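PDB 3ZPY: alginate lyase, family PL7 from Zobellia galactanivorans, which probably cleaves alginate as a poly(beta-D-mannuronate) lyase, the chain here being the catalytic domain of a longer protein. Local coordinates for residues A[97-102]-A[217-222]. Residues are numbered along the deposited sequence; the frame is centred on the assembly and turned at random.
Sequences HTMEWT and FKVGNY
Met99 lays its CB over the centre of the Phe217 ring, 3.6 Å from the centroid, a CH-pi contact made almost straight down on the face. With CG anti to the backbone N (chi1 177°), the Met99 chain runs on past the ring toward the opposite strand. Met99 SD thereby makes an oblique Met-aromatic contact with Phe217, 4.8 Å from the centroid, and also rests 3.7 Å from Val219 CB. A bend at the last torsion (chi3 67°) takes Met99 CE to 3.4 Å from the backbone O of Lys218. Phe217 slides the other way, its CZ reaching the backbone of the facing strand 3.5 Å from Met99 N, while His97 O lies near the ring plane at its edge. An alanine in place of Phe217 would probably leave a gap beneath Met99 CB and the thioether less firmly held. Farther along, Val219 CG2 sits over one face of Trp101, 3.6 Å from the centroid of the five-membered ring. No hydrogen bond joins the segments: this is face-to-face packing of two sheets in the beta-jelly roll of PL7 lyases, the axes of 97-102 and 217-219 running 8.8 Å apart and nearly parallel at 10°. Strand 96-107 lies between strands 182-189 and 235-247, and 216-219 between 76-83 and 117-125; Val245 and Ile124 also touch Phe217, and Ile240 and Leu79 Val219.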
loop_
_atom_site.group_PDB
_atom_site.type_symbol
_atom_site.label_atom_id
_atom_site.label_comp_id
_atom_site.label_asym_id
_atom_site.label_seq_id
_atom_site.Cartn_x
_atom_site.Cartn_y
_atom_site.Cartn_z
ATOM N N HIS A 97 17.401 0.359 -3.644
ATOM C CA HIS A 97 16.287 1.094 -3.022
ATOM C C HIS A 97 15.413 0.149 -2.378
ATOM O O HIS A 97 14.940 -0.823 -2.985
ATOM C CB HIS A 97 15.476 1.774 -4.178
ATOM C CG HIS A 97 16.339 2.697 -4.994
ATOM N ND1 HIS A 97 16.924 2.361 -6.187
ATOM C CD2 HIS A 97 16.878 3.912 -4.625
ATOM C CE1 HIS A 97 17.744 3.375 -6.568
ATOM N NE2 HIS A 97 17.709 4.309 -5.641
ATOM N N THR A 98 15.259 0.328 -1.035
ATOM C CA THR A 98 14.611 -0.741 -0.166
ATOM C C THR A 98 13.544 -0.170 0.760
ATOM O O THR A 98 13.763 0.909 1.347
ATOM C CB THR A 98 15.720 -1.369 0.729
ATOM O OG1 THR A 98 16.767 -1.877 -0.120
ATOM C CG2 THR A 98 15.238 -2.535 1.572
ATOM N N MET A 99 12.431 -0.904 0.871
ATOM C CA MET A 99 11.497 -0.611 1.916
ATOM C C MET A 99 11.359 -1.831 2.727
ATOM O O MET A 99 11.126 -2.913 2.206
ATOM C CB MET A 99 10.136 -0.194 1.351
ATOM C CG MET A 99 9.121 0.036 2.456
ATOM S SD MET A 99 7.561 0.791 1.836
ATOM C CE MET A 99 6.876 -0.534 0.794
ATOM N N GLU A 100 11.578 -1.683 4.061
ATOM C CA GLU A 100 11.324 -2.808 5.013
ATOM C C GLU A 100 10.171 -2.436 5.933
ATOM O O GLU A 100 10.056 -1.302 6.391
ATOM C CB GLU A 100 12.546 -3.057 5.838
ATOM C CG GLU A 100 13.694 -3.629 5.021
ATOM C CD GLU A 100 14.995 -3.708 5.773
ATOM O OE1 GLU A 100 15.547 -2.602 5.957
ATOM O OE2 GLU A 100 15.382 -4.780 6.187
ATOM N N TRP A 101 9.289 -3.407 6.155
ATOM C CA TRP A 101 8.178 -3.200 7.102
ATOM C C TRP A 101 7.694 -4.501 7.592
ATOM O O TRP A 101 7.739 -5.522 6.890
ATOM C CB TRP A 101 7.039 -2.395 6.430
ATOM C CG TRP A 101 6.208 -3.003 5.351
ATOM C CD1 TRP A 101 4.822 -3.204 5.458
ATOM C CD2 TRP A 101 6.569 -3.457 4.023
ATOM N NE1 TRP A 101 4.330 -3.732 4.318
ATOM C CE2 TRP A 101 5.328 -3.910 3.392
ATOM C CE3 TRP A 101 7.740 -3.486 3.291
ATOM C CZ2 TRP A 101 5.327 -4.399 2.054
ATOM C CZ3 TRP A 101 7.726 -3.971 1.985
ATOM C CH2 TRP A 101 6.548 -4.456 1.400
ATOM N N THR A 102 7.199 -4.498 8.804
ATOM C CA THR A 102 6.676 -5.692 9.430
ATOM C C THR A 102 5.180 -5.521 9.373
ATOM O O THR A 102 4.633 -4.500 9.833
ATOM C CB THR A 102 7.225 -5.773 10.891
ATOM O OG1 THR A 102 8.640 -5.917 10.813
ATOM C CG2 THR A 102 6.611 -6.972 11.673
ATOM N N PHE A 217 8.133 4.537 -3.041
ATOM C CA PHE A 217 7.422 3.527 -2.303
ATOM C C PHE A 217 6.079 4.066 -1.754
ATOM O O PHE A 217 5.952 5.259 -1.449
ATOM C CB PHE A 217 8.267 3.102 -1.096
ATOM C CG PHE A 217 9.449 2.269 -1.494
ATOM C CD1 PHE A 217 9.267 1.015 -2.067
ATOM C CD2 PHE A 217 10.729 2.746 -1.279
ATOM C CE1 PHE A 217 10.388 0.231 -2.382
ATOM C CE2 PHE A 217 11.865 1.965 -1.589
ATOM C CZ PHE A 217 11.668 0.698 -2.106
ATOM N N LYS A 218 5.155 3.115 -1.580
ATOM C CA LYS A 218 3.903 3.391 -0.780
ATOM C C LYS A 218 3.697 2.216 0.111
ATOM O O LYS A 218 4.049 1.072 -0.244
ATOM C CB LYS A 218 2.662 3.676 -1.602
ATOM C CG LYS A 218 2.812 4.694 -2.697
ATOM C CD LYS A 218 1.436 5.146 -3.217
ATOM C CE LYS A 218 0.819 6.152 -2.320
ATOM N NZ LYS A 218 -0.623 6.359 -2.391
ATOM N N VAL A 219 3.031 2.468 1.256
ATOM C CA VAL A 219 2.793 1.329 2.153
ATOM C C VAL A 219 1.586 1.665 3.012
ATOM O O VAL A 219 1.399 2.815 3.442
ATOM C CB VAL A 219 4.045 1.003 3.048
ATOM C CG1 VAL A 219 4.381 2.156 4.014
ATOM C CG2 VAL A 219 3.925 -0.275 3.816
ATOM N N GLY A 220 0.775 0.650 3.299
ATOM C CA GLY A 220 -0.489 0.972 3.980
ATOM C C GLY A 220 -1.530 -0.082 3.551
ATOM O O GLY A 220 -1.252 -1.315 3.432
ATOM N N ASN A 221 -2.720 0.471 3.211
ATOM C CA ASN A 221 -3.859 -0.360 2.799
ATOM C C ASN A 221 -4.532 0.264 1.575
ATOM O O ASN A 221 -5.316 1.197 1.705
ATOM C CB ASN A 221 -4.861 -0.478 3.957
ATOM C CG ASN A 221 -5.959 -1.429 3.694
ATOM O OD1 ASN A 221 -6.057 -1.989 2.574
ATOM N ND2 ASN A 221 -6.823 -1.605 4.677
ATOM N N TYR A 222 -4.244 -0.350 0.433
ATOM C CA TYR A 222 -4.846 0.055 -0.868
ATOM C C TYR A 222 -5.750 -1.072 -1.209
ATOM O O TYR A 222 -5.315 -2.132 -1.607
ATOM C CB TYR A 222 -3.677 0.254 -1.880
ATOM C CG TYR A 222 -4.050 0.720 -3.275
ATOM C CD1 TYR A 222 -5.233 1.399 -3.548
ATOM C CD2 TYR A 222 -3.098 0.540 -4.278
ATOM C CE1 TYR A 222 -5.509 1.808 -4.844
ATOM C CE2 TYR A 222 -3.349 0.929 -5.525
ATOM C CZ TYR A 222 -4.545 1.607 -5.814
ATOM O OH TYR A 222 -4.870 2.120 -7.128
#